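Local structure of mersacidin decarboxylase (1P3Y) at residues I15-S21 / I87-T91; I24-L29 / V55-C59; E37-M42 / C59-Y63. The protein catalyses the FAD-dependent oxidative decarboxylation of the C-terminal cysteine of the mersacidin precursor to an aminoenethiol, a step in lantibiotic biosynthesis. All coordinates share one frame; numbering follows the deposited sequence.

Contact 1 of 3, residues I15-S21 / I87-T91; sequences ICGSISS and IIPAT. With FAD (flavin-adenine dinucleotide), chain B.
P89 sits in the densest part of this contact, its ring pushed against the turn made by I15-S21. S21 OG comes within 3.3 Å of P89 CG, and S20 OG and S18 CB border the same ring, while I15 CG2 lies 4.0 Å from P89 CD. S21 OG is itself spoken for: it donates to C16 O at 2.8 Å, nearly head-on to the carbonyl (178°), which holds this oxygen beside the proline ring. The peptide before P89 is cis, in the corner where 87-91 changes direction. From the same corner, P89 O accepts from C16 N over 3.1 Å, a rather bent bond at 136°. C16 SG turns to I87 CG2, with V107 of helix 106-113 also on the cysteine. Strands 10-15 and 84-90 are neighbours at the switch point of the Rossmann-like sheet, and the loops diverging there form the cleft for FAD. G17 N donates to FAD O1P (2.8 Å) and T91 OG1 to O2P (2.7 Å), one phosphate thus being held from both segments. The T91 hydroxyl also caps helix 92-99 through I94 N, and T91 CG2 packs against G17 O. The looser side is at I19 and S20, both partly exposed. The bend leading there is shaped by an ST turn, S18 OG accepting from S20 N at 3.0 Å; the same hydroxyl also bonds to N123.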
loop_
_atom_site.group_PDB
_atom_site.type_symbol
_atom_site.label_atom_id
_atom_site.label_comp_id
_atom_site.label_asym_id
_atom_site.label_seq_id
_atom_site.Cartn_x
_atom_site.Cartn_y
_atom_site.Cartn_z
ATOM N N ILE A 15 12.277 16.056 -22.969
ATOM C CA ILE A 15 11.950 14.824 -23.684
ATOM C C ILE A 15 10.457 14.488 -23.554
ATOM O O ILE A 15 9.921 14.461 -22.441
ATOM C CB ILE A 15 12.770 13.647 -23.124
ATOM C CG1 ILE A 15 14.261 13.981 -23.157
ATOM C CG2 ILE A 15 12.486 12.402 -23.910
ATOM C CD1 ILE A 15 15.122 12.914 -22.543
ATOM N N CYS A 16 9.791 14.220 -24.677
ATOM C CA CYS A 16 8.364 13.882 -24.652
ATOM C C CYS A 16 8.126 12.427 -25.006
ATOM O O CYS A 16 9.057 11.710 -25.356
ATOM C CB CYS A 16 7.559 14.765 -25.607
ATOM S SG CYS A 16 7.577 16.536 -25.193
ATOM N N GLY A 17 6.864 12.003 -24.936
ATOM C CA GLY A 17 6.521 10.619 -25.196
ATOM C C GLY A 17 6.641 10.114 -26.619
ATOM O O GLY A 17 5.758 10.324 -27.433
ATOM N N SER A 18 7.732 9.425 -26.918
ATOM C CA SER A 18 7.945 8.865 -28.249
ATOM C C SER A 18 8.900 7.675 -28.168
ATOM O O SER A 18 9.793 7.662 -27.312
ATOM C CB SER A 18 8.547 9.924 -29.172
ATOM O OG SER A 18 9.182 9.297 -30.272
ATOM N N ILE A 19 8.721 6.677 -29.032
ATOM C CA ILE A 19 9.636 5.532 -29.030
ATOM C C ILE A 19 11.081 6.021 -29.256
ATOM O O ILE A 19 12.036 5.470 -28.699
ATOM C CB ILE A 19 9.278 4.510 -30.147
ATOM C CG1 ILE A 19 8.085 3.659 -29.716
ATOM C CG2 ILE A 19 10.464 3.594 -30.429
ATOM C CD1 ILE A 19 8.428 2.612 -28.648
ATOM N N SER A 20 11.238 7.072 -30.057
ATOM C CA SER A 20 12.574 7.601 -30.346
ATOM C C SER A 20 13.281 8.179 -29.123
ATOM O O SER A 20 14.484 8.453 -29.174
ATOM C CB SER A 20 12.505 8.664 -31.454
ATOM O OG SER A 20 11.957 9.885 -30.981
ATOM N N SER A 21 12.548 8.369 -28.028
ATOM C CA SER A 21 13.148 8.901 -26.797
ATOM C C SER A 21 14.089 7.867 -26.218
ATOM O O SER A 21 15.044 8.200 -25.505
ATOM C CB SER A 21 12.083 9.205 -25.748
ATOM O OG SER A 21 11.169 10.164 -26.240
ATOM N N ILE A 87 13.345 21.051 -27.172
ATOM C CA ILE A 87 12.493 19.903 -26.913
ATOM C C ILE A 87 12.642 18.857 -28.017
ATOM O O ILE A 87 12.214 19.067 -29.151
ATOM C CB ILE A 87 11.013 20.328 -26.798
ATOM C CG1 ILE A 87 10.855 21.274 -25.595
ATOM C CG2 ILE A 87 10.103 19.072 -26.674
ATOM C CD1 ILE A 87 9.441 21.856 -25.420
ATOM N N ILE A 88 13.266 17.738 -27.675
ATOM C CA ILE A 88 13.466 16.644 -28.605
ATOM C C ILE A 88 13.394 15.286 -27.877
ATOM O O ILE A 88 14.169 14.998 -26.969
ATOM C CB ILE A 88 14.848 16.777 -29.334
ATOM C CG1 ILE A 88 15.075 15.555 -30.239
ATOM C CG2 ILE A 88 16.009 16.916 -28.312
ATOM C CD1 ILE A 88 16.292 15.670 -31.137
ATOM N N PRO A 89 12.451 14.434 -28.269
ATOM C CA PRO A 89 11.483 14.693 -29.334
ATOM C C PRO A 89 10.260 15.407 -28.784
ATOM O O PRO A 89 9.943 15.291 -27.600
ATOM C CB PRO A 89 11.144 13.298 -29.833
ATOM C CG PRO A 89 11.221 12.477 -28.579
ATOM C CD PRO A 89 12.465 13.008 -27.894
ATOM N N ALA A 90 9.575 16.126 -29.671
ATOM C CA ALA A 90 8.369 16.876 -29.357
ATOM C C ALA A 90 7.170 16.114 -29.908
ATOM O O ALA A 90 7.210 15.661 -31.042
ATOM C CB ALA A 90 8.448 18.236 -30.000
ATOM N N THR A 91 6.118 15.960 -29.106
ATOM C CA THR A 91 4.900 15.259 -29.526
ATOM C C THR A 91 3.879 16.230 -30.138
ATOM O O THR A 91 3.973 17.460 -29.978
ATOM C CB THR A 91 4.182 14.604 -28.324
ATOM O OG1 THR A 91 4.052 15.584 -27.290
ATOM C CG2 THR A 91 4.943 13.389 -27.794
HETATM P PA FAD B . 2.317 13.593 -21.145
HETATM O O1A FAD B . 3.252 12.404 -20.956
HETATM O O2A FAD B . 2.366 14.711 -20.121
HETATM O O5B FAD B . 0.751 13.112 -21.232
HETATM C C5B FAD B . 0.331 11.740 -21.497
HETATM C C4B FAD B . -0.000 10.986 -20.215
HETATM O O4B FAD B . 0.617 11.626 -19.103
HETATM C C3B FAD B . -1.498 10.936 -19.865
HETATM O O3B FAD B . -1.839 9.553 -19.888
HETATM C C2B FAD B . -1.573 11.603 -18.531
HETATM O O2B FAD B . -2.555 11.227 -17.608
HETATM C C1B FAD B . -0.169 11.426 -17.959
HETATM N N9A FAD B . 0.349 12.398 -16.941
HETATM C C8A FAD B . 0.747 13.799 -17.057
HETATM N N7A FAD B . 1.156 14.344 -15.933
HETATM C C5A FAD B . 1.052 13.292 -14.966
HETATM C C6A FAD B . 1.320 13.198 -13.544
HETATM N N6A FAD B . 1.801 14.229 -12.830
HETATM N N1A FAD B . 1.063 11.956 -12.887
HETATM C C2A FAD B . 0.572 10.874 -13.566
HETATM N N3A FAD B . 0.291 10.868 -14.965
HETATM C C4A FAD B . 0.575 12.184 -15.551
HETATM N N1 FAD B . 2.763 11.096 -29.749
HETATM C C2 FAD B . 3.436 11.891 -30.667
HETATM O O2 FAD B . 2.978 13.020 -30.991
HETATM N N3 FAD B . 4.635 11.423 -31.229
HETATM C C4 FAD B . 5.255 10.149 -30.937
HETATM O O4 FAD B . 6.356 9.813 -31.521
HETATM C C4X FAD B . 4.564 9.383 -30.001
HETATM N N5 FAD B . 5.156 8.118 -29.654
HETATM C C5X FAD B . 4.485 7.324 -28.672
HETATM C C6 FAD B . 5.028 6.059 -28.287
HETATM C C7 FAD B . 4.411 5.193 -27.293
HETATM C C7M FAD B . 5.101 3.843 -26.944
HETATM C C8 FAD B . 3.156 5.655 -26.658
HETATM C C8M FAD B . 2.407 4.867 -25.603
HETATM C C9 FAD B . 2.582 6.889 -27.002
HETATM C C9A FAD B . 3.197 7.753 -27.998
HETATM N N10 FAD B . 2.680 9.090 -28.459
HETATM C C10 FAD B . 3.339 9.872 -29.419
HETATM C "C1'" FAD B . 1.463 9.551 -27.859
HETATM C "C2'" FAD B . 1.572 10.564 -26.778
HETATM O "O2'" FAD B . 2.372 9.956 -25.666
HETATM C "C3'" FAD B . 0.237 10.922 -26.239
HETATM O "O3'" FAD B . -0.469 11.840 -27.101
HETATM C "C4'" FAD B . 0.269 11.568 -24.824
HETATM O "O4'" FAD B . -1.121 11.797 -24.411
HETATM C "C5'" FAD B . 0.995 12.887 -24.736
HETATM O "O5'" FAD B . 2.397 12.682 -24.502
HETATM P P FAD B . 3.324 13.820 -23.923
HETATM O O1P FAD B . 4.667 13.237 -23.828
HETATM O O2P FAD B . 3.178 15.045 -24.790
HETATM O O3P FAD B . 2.617 14.255 -22.536
#

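Contact 2 of 3, residues I24-L29 / V55-C59; sequences ISSYLL and VSYFC. With FAD (flavin-adenine dinucleotide), chain C.
S25 and F58 meet through a CH-pi contact: S25 CB stands 3.5 Å from the centroid of the F58 ring, 6° off its normal, so the serine methylene sits over one face. The F58 ring leaves its backbone with CG anti to the carbonyl carbon (chi1 -48°), which carries it over to the helix.

The remaining contacts are mostly apolar. L28 crosses F58 at about a right angle, its CD2 lying 3.8 Å from F58 CB and from V55 CG1; C59 CB is a little farther from the same methyl. L28 CB also lies against F58 O at 3.5 Å. L29 reaches the ring obliquely, with CD1 4.0 Å from F58 CD2. L28 and V55 rest on the sheet, against I13 and V40, and I15 and M42, respectively.

Y57 turns away to the subunit interface, its OH 3.4 Å from C7M of an FAD held mainly by the second subunit; K71 of the fourth subunit makes a cation-pi contact with its ring.

Helix 25-31 thus packs on the end of helix 52-55 and the loop leading to strand 61-63, both covering one face of the parallel sheet, as in a Rossmann-like fold built of beta-alpha-beta crossovers.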
loop_
_atom_site.group_PDB
_atom_site.type_symbol
_atom_site.label_atom_id
_atom_site.label_comp_id
_atom_site.label_asym_id
_atom_site.label_seq_id
_atom_site.Cartn_x
_atom_site.Cartn_y
_atom_site.Cartn_z
ATOM N N ILE A 24 17.534 8.685 -26.958
ATOM C CA ILE A 24 18.025 10.017 -26.624
ATOM C C ILE A 24 19.515 10.128 -26.214
ATOM O O ILE A 24 20.086 11.216 -26.296
ATOM C CB ILE A 24 17.132 10.673 -25.521
ATOM C CG1 ILE A 24 17.311 12.197 -25.542
ATOM C CG2 ILE A 24 17.486 10.113 -24.134
ATOM C CD1 ILE A 24 16.729 12.843 -26.761
ATOM N N SER A 25 20.152 9.038 -25.778
ATOM C CA SER A 25 21.567 9.120 -25.376
ATOM C C SER A 25 22.489 9.527 -26.541
ATOM O O SER A 25 23.523 10.176 -26.340
ATOM C CB SER A 25 22.051 7.791 -24.818
ATOM O OG SER A 25 21.999 6.800 -25.822
ATOM N N SER A 26 22.114 9.129 -27.753
ATOM C CA SER A 26 22.879 9.465 -28.947
ATOM C C SER A 26 23.031 10.983 -29.079
ATOM O O SER A 26 24.115 11.491 -29.395
ATOM C CB SER A 26 22.169 8.909 -30.177
ATOM O OG SER A 26 21.883 7.533 -29.992
ATOM N N TYR A 27 21.939 11.705 -28.846
ATOM C CA TYR A 27 21.979 13.150 -28.930
ATOM C C TYR A 27 22.679 13.687 -27.703
ATOM O O TYR A 27 23.596 14.499 -27.799
ATOM C CB TYR A 27 20.563 13.734 -29.020
ATOM C CG TYR A 27 19.819 13.319 -30.278
ATOM C CD1 TYR A 27 19.279 12.027 -30.409
ATOM C CD2 TYR A 27 19.688 14.200 -31.358
ATOM C CE1 TYR A 27 18.623 11.627 -31.586
ATOM C CE2 TYR A 27 19.048 13.811 -32.535
ATOM C CZ TYR A 27 18.519 12.529 -32.642
ATOM O OH TYR A 27 17.892 12.158 -33.808
ATOM N N LEU A 28 22.250 13.201 -26.546
ATOM C CA LEU A 28 22.798 13.643 -25.275
ATOM C C LEU A 28 24.317 13.526 -25.173
ATOM O O LEU A 28 24.979 14.468 -24.731
ATOM C CB LEU A 28 22.118 12.876 -24.124
ATOM C CG LEU A 28 21.148 13.641 -23.203
ATOM C CD1 LEU A 28 20.180 14.467 -24.020
ATOM C CD2 LEU A 28 20.388 12.660 -22.320
ATOM N N LEU A 29 24.867 12.380 -25.576
ATOM C CA LEU A 29 26.313 12.157 -25.497
ATOM C C LEU A 29 27.071 12.982 -26.535
ATOM O O LEU A 29 28.185 13.457 -26.291
ATOM C CB LEU A 29 26.635 10.662 -25.648
ATOM C CG LEU A 29 26.157 9.768 -24.490
ATOM C CD1 LEU A 29 26.428 8.295 -24.805
ATOM C CD2 LEU A 29 26.848 10.195 -23.190
ATOM N N VAL A 55 18.152 7.972 -18.081
ATOM C CA VAL A 55 18.580 9.177 -18.773
ATOM C C VAL A 55 19.634 9.973 -17.961
ATOM O O VAL A 55 20.395 10.766 -18.518
ATOM C CB VAL A 55 17.329 10.073 -19.108
ATOM C CG1 VAL A 55 17.745 11.367 -19.854
ATOM C CG2 VAL A 55 16.326 9.271 -19.941
ATOM N N SER A 56 19.703 9.757 -16.653
ATOM C CA SER A 56 20.664 10.515 -15.860
ATOM C C SER A 56 22.100 10.047 -16.075
ATOM O O SER A 56 23.052 10.712 -15.661
ATOM C CB SER A 56 20.317 10.440 -14.373
ATOM O OG SER A 56 20.657 9.177 -13.839
ATOM N N TYR A 57 22.268 8.889 -16.695
ATOM C CA TYR A 57 23.617 8.409 -16.965
ATOM C C TYR A 57 24.210 9.127 -18.192
ATOM O O TYR A 57 25.394 8.973 -18.495
ATOM C CB TYR A 57 23.608 6.905 -17.244
ATOM C CG TYR A 57 23.205 6.065 -16.065
ATOM C CD1 TYR A 57 22.046 5.297 -16.095
ATOM C CD2 TYR A 57 23.965 6.058 -14.900
ATOM C CE1 TYR A 57 21.646 4.547 -14.994
ATOM C CE2 TYR A 57 23.574 5.306 -13.797
ATOM C CZ TYR A 57 22.411 4.554 -13.850
ATOM O OH TYR A 57 22.014 3.799 -12.765
ATOM N N PHE A 58 23.389 9.908 -18.894
ATOM C CA PHE A 58 23.835 10.588 -20.107
ATOM C C PHE A 58 23.743 12.097 -20.058
ATOM O O PHE A 58 23.797 12.751 -21.107
ATOM C CB PHE A 58 23.026 10.087 -21.313
ATOM C CG PHE A 58 22.926 8.592 -21.397
ATOM C CD1 PHE A 58 21.706 7.953 -21.200
ATOM C CD2 PHE A 58 24.049 7.820 -21.684
ATOM C CE1 PHE A 58 21.600 6.561 -21.293
ATOM C CE2 PHE A 58 23.963 6.420 -21.782
ATOM C CZ PHE A 58 22.732 5.787 -21.586
ATOM N N CYS A 59 23.595 12.659 -18.863
ATOM C CA CYS A 59 23.496 14.101 -18.735
ATOM C C CYS A 59 23.752 14.485 -17.300
ATOM O O CYS A 59 23.949 13.614 -16.460
ATOM C CB CYS A 59 22.118 14.586 -19.181
ATOM S SG CYS A 59 20.790 14.077 -18.097
HETATM P PA FAD C . 20.265 -9.484 -11.690
HETATM O O1A FAD C . 19.612 -8.244 -12.289
HETATM O O2A FAD C . 19.430 -10.745 -11.571
HETATM O O5B FAD C . 20.860 -9.179 -10.192
HETATM C C5B FAD C . 21.099 -7.840 -9.665
HETATM C C4B FAD C . 19.949 -7.356 -8.791
HETATM O O4B FAD C . 18.770 -8.097 -9.087
HETATM C C3B FAD C . 20.166 -7.539 -7.278
HETATM O O3B FAD C . 20.152 -6.221 -6.739
HETATM C C2B FAD C . 19.038 -8.425 -6.863
HETATM O O2B FAD C . 18.500 -8.325 -5.575
HETATM C C1B FAD C . 17.977 -8.185 -7.934
HETATM N N9A FAD C . 16.960 -9.248 -8.226
HETATM C C8A FAD C . 17.084 -10.554 -8.870
HETATM N N7A FAD C . 15.959 -11.230 -8.953
HETATM C C5A FAD C . 14.982 -10.374 -8.348
HETATM C C6A FAD C . 13.560 -10.490 -8.092
HETATM N N6A FAD C . 12.844 -11.564 -8.463
HETATM N N1A FAD C . 12.902 -9.414 -7.419
HETATM C C2A FAD C . 13.584 -8.298 -7.017
HETATM N N3A FAD C . 14.977 -8.089 -7.237
HETATM C C4A FAD C . 15.568 -9.246 -7.922
HETATM N N1 FAD C . 27.763 -5.541 -14.638
HETATM C C2 FAD C . 28.458 -6.087 -15.709
HETATM O O2 FAD C . 29.055 -7.191 -15.586
HETATM N N3 FAD C . 28.487 -5.396 -16.931
HETATM C C4 FAD C . 27.843 -4.126 -17.189
HETATM O O4 FAD C . 27.943 -3.571 -18.350
HETATM C C4X FAD C . 27.141 -3.613 -16.100
HETATM N N5 FAD C . 26.459 -2.365 -16.315
HETATM C C5X FAD C . 25.704 -1.830 -15.225
HETATM C C6 FAD C . 25.005 -0.594 -15.381
HETATM C C7 FAD C . 24.211 0.016 -14.323
HETATM C C7M FAD C . 23.481 1.359 -14.614
HETATM C C8 FAD C . 24.135 -0.688 -13.024
HETATM C C8M FAD C . 23.342 -0.181 -11.837
HETATM C C9 FAD C . 24.805 -1.905 -12.819
HETATM C C9A FAD C . 25.601 -2.513 -13.875
HETATM N N10 FAD C . 26.369 -3.803 -13.781
HETATM C C10 FAD C . 27.107 -4.331 -14.851
HETATM C "C1'" FAD C . 26.312 -4.497 -12.528
HETATM C "C2'" FAD C . 25.390 -5.657 -12.427
HETATM O "O2'" FAD C . 24.001 -5.156 -12.682
HETATM C "C3'" FAD C . 25.421 -6.253 -11.069
HETATM O "O3'" FAD C . 26.580 -7.088 -10.867
HETATM C "C4'" FAD C . 24.176 -7.119 -10.721
HETATM O "O4'" FAD C . 24.328 -7.573 -9.333
HETATM C "C5'" FAD C . 23.983 -8.342 -11.584
HETATM O "O5'" FAD C . 23.232 -8.018 -12.764
HETATM P P FAD C . 22.491 -9.122 -13.613
HETATM O O1P FAD C . 21.846 -8.412 -14.723
HETATM O O2P FAD C . 23.487 -10.192 -13.982
HETATM O O3P FAD C . 21.518 -9.863 -12.556
#

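Contact 3 of 3, residues E37-M42 / C59-Y63; sequences EIRVVM and CDHVY
V40 and V62 pair across two parallel strands, and with M42 they form the apolar centre on one face of the sheet. M42 SD lies 3.7 Å from V62 CG1, and C59 SG adds itself beside V40 CG2 at 3.9 Å. Helix 25-31 covers this face through L28, helix 52-55 through A52. Between the faces runs the ladder of backbone bonds: V40 N donates to H61 O, Y63 N to V40 O, and M42 N to Y63 O, with V40 gripping the edge strand through both its N-H and its carbonyl.

The other face carries V41, R39, H61 and Y63. V41 CG2 packs on Y63 CB, and H61 CD2 is placed over the centre of the Y63 ring. R39, extended from CG to NE, crosses H61 and Y63 obliquely, its CG 3.8 Å from H61 CB and its NH1 3.0 Å from Y63 OH, with the guanidinium steeply inclined (71°) to the tyrosine ring. W81 offers R39 a cation-pi partner.

Farthest out is the charged end. D60 holds I38 twice: its OD1 accepts from I38 N at 2.9 Å, met nearly along the C-O axis, and D60 N donates to I38 O at 2.9 Å. E37 OE1 takes two weak bonds from R39, NE and NH2, as a salt bridge. With E37 OE1 only 4.4 Å from D60 OD1, the positive charge of R39 probably offsets the nearness of the two carboxylates.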
loop_
_atom_site.group_PDB
_atom_site.type_symbol
_atom_site.label_atom_id
_atom_site.label_comp_id
_atom_site.label_asym_id
_atom_site.label_seq_id
_atom_site.Cartn_x
_atom_site.Cartn_y
_atom_site.Cartn_z
ATOM N N GLU A 37 27.035 22.719 -19.979
ATOM C CA GLU A 37 26.315 21.778 -19.141
ATOM C C GLU A 37 24.968 21.455 -19.803
ATOM O O GLU A 37 24.345 22.327 -20.429
ATOM C CB GLU A 37 26.117 22.407 -17.756
ATOM C CG GLU A 37 25.609 21.464 -16.678
ATOM C CD GLU A 37 25.312 22.179 -15.354
ATOM O OE1 GLU A 37 24.625 21.559 -14.495
ATOM O OE2 GLU A 37 25.763 23.349 -15.180
ATOM N N ILE A 38 24.537 20.200 -19.673
ATOM C CA ILE A 38 23.274 19.733 -20.239
ATOM C C ILE A 38 22.392 19.032 -19.205
ATOM O O ILE A 38 22.819 18.090 -18.520
ATOM C CB ILE A 38 23.488 18.703 -21.350
ATOM C CG1 ILE A 38 24.477 19.224 -22.395
ATOM C CG2 ILE A 38 22.138 18.350 -21.974
ATOM C CD1 ILE A 38 24.744 18.219 -23.527
ATOM N N ARG A 39 21.150 19.486 -19.105
ATOM C CA ARG A 39 20.194 18.876 -18.190
ATOM C C ARG A 39 18.952 18.469 -18.971
ATOM O O ARG A 39 18.730 18.925 -20.096
ATOM C CB ARG A 39 19.808 19.847 -17.075
ATOM C CG ARG A 39 20.887 20.021 -16.050
ATOM C CD ARG A 39 20.519 21.060 -15.018
ATOM N NE ARG A 39 21.635 21.302 -14.107
ATOM C CZ ARG A 39 21.670 22.270 -13.197
ATOM N NH1 ARG A 39 20.650 23.112 -13.052
ATOM N NH2 ARG A 39 22.741 22.407 -12.437
ATOM N N VAL A 40 18.132 17.622 -18.365
ATOM C CA VAL A 40 16.925 17.168 -19.019
ATOM C C VAL A 40 15.678 17.357 -18.153
ATOM O O VAL A 40 15.744 17.324 -16.927
ATOM C CB VAL A 40 17.072 15.682 -19.389
ATOM C CG1 VAL A 40 15.742 15.095 -19.844
ATOM C CG2 VAL A 40 18.126 15.542 -20.473
ATOM N N VAL A 41 14.551 17.581 -18.820
ATOM C CA VAL A 41 13.246 17.698 -18.182
ATOM C C VAL A 41 12.363 16.756 -19.040
ATOM O O VAL A 41 12.326 16.861 -20.278
ATOM C CB VAL A 41 12.713 19.175 -18.198
ATOM C CG1 VAL A 41 12.580 19.698 -19.649
ATOM C CG2 VAL A 41 11.363 19.252 -17.459
ATOM N N MET A 42 11.672 15.823 -18.390
ATOM C CA MET A 42 10.841 14.837 -19.099
ATOM C C MET A 42 9.346 14.902 -18.806
ATOM O O MET A 42 8.917 15.453 -17.804
ATOM C CB MET A 42 11.318 13.422 -18.746
ATOM C CG MET A 42 12.852 13.239 -18.705
ATOM S SD MET A 42 13.366 11.509 -18.356
ATOM C CE MET A 42 12.525 10.586 -19.716
ATOM N N CYS A 59 23.595 12.659 -18.863
ATOM C CA CYS A 59 23.496 14.101 -18.735
ATOM C C CYS A 59 23.752 14.485 -17.300
ATOM O O CYS A 59 23.949 13.614 -16.460
ATOM C CB CYS A 59 22.118 14.586 -19.181
ATOM S SG CYS A 59 20.790 14.077 -18.097
ATOM N N ASP A 60 23.723 15.781 -17.007
ATOM C CA ASP A 60 24.017 16.258 -15.659
ATOM C C ASP A 60 22.897 16.176 -14.633
ATOM O O ASP A 60 23.157 16.045 -13.432
ATOM C CB ASP A 60 24.539 17.693 -15.733
ATOM C CG ASP A 60 25.759 17.812 -16.634
ATOM O OD1 ASP A 60 25.736 18.641 -17.574
ATOM O OD2 ASP A 60 26.738 17.063 -16.411
ATOM N N HIS A 61 21.653 16.259 -15.085
ATOM C CA HIS A 61 20.540 16.190 -14.156
ATOM C C HIS A 61 19.263 16.020 -14.933
ATOM O O HIS A 61 19.134 16.539 -16.032
ATOM C CB HIS A 61 20.456 17.463 -13.320
ATOM C CG HIS A 61 19.434 17.396 -12.230
ATOM N ND1 HIS A 61 19.620 16.657 -11.079
ATOM C CD2 HIS A 61 18.196 17.938 -12.137
ATOM C CE1 HIS A 61 18.538 16.748 -10.324
ATOM N NE2 HIS A 61 17.658 17.519 -10.943
ATOM N N VAL A 62 18.317 15.303 -14.346
ATOM C CA VAL A 62 17.035 15.046 -14.986
ATOM C C VAL A 62 15.886 15.537 -14.114
ATOM O O VAL A 62 15.709 15.069 -12.990
ATOM C CB VAL A 62 16.841 13.523 -15.228
ATOM C CG1 VAL A 62 15.516 13.256 -15.947
ATOM C CG2 VAL A 62 18.027 12.970 -15.999
ATOM N N TYR A 63 15.104 16.478 -14.621
ATOM C CA TYR A 63 13.960 16.982 -13.863
ATOM C C TYR A 63 12.735 16.177 -14.261
ATOM O O TYR A 63 12.320 16.150 -15.422
ATOM C CB TYR A 63 13.697 18.454 -14.155
ATOM C CG TYR A 63 14.820 19.372 -13.758
ATOM C CD1 TYR A 63 15.695 19.896 -14.712
ATOM C CD2 TYR A 63 14.998 19.744 -12.429
ATOM C CE1 TYR A 63 16.716 20.772 -14.350
ATOM C CE2 TYR A 63 16.012 20.614 -12.059
ATOM C CZ TYR A 63 16.869 21.123 -13.027
ATOM O OH TYR A 63 17.889 21.960 -12.648
#

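From the N terminus, strand 10-15 runs into the loop of contact 1, whose partner at 87-91 comes last, so this contact closes the widest loop and encloses the other two. Helix 25-31 follows and is met by 55-59 in contact 2. Strand 37-42 then begins inside that loop and finds its partner from C59 onward, where the loop of contact 2 ends, so contacts 2 and 3 interlock and share C59. Together they tie the central strands, the edge strand 61-63 and the helical layer over one face. I15 joins all three: its N lies 2.8 Å from V41 O, a probable hydrogen bond, and its CD1 packs on I24, V40 and V55.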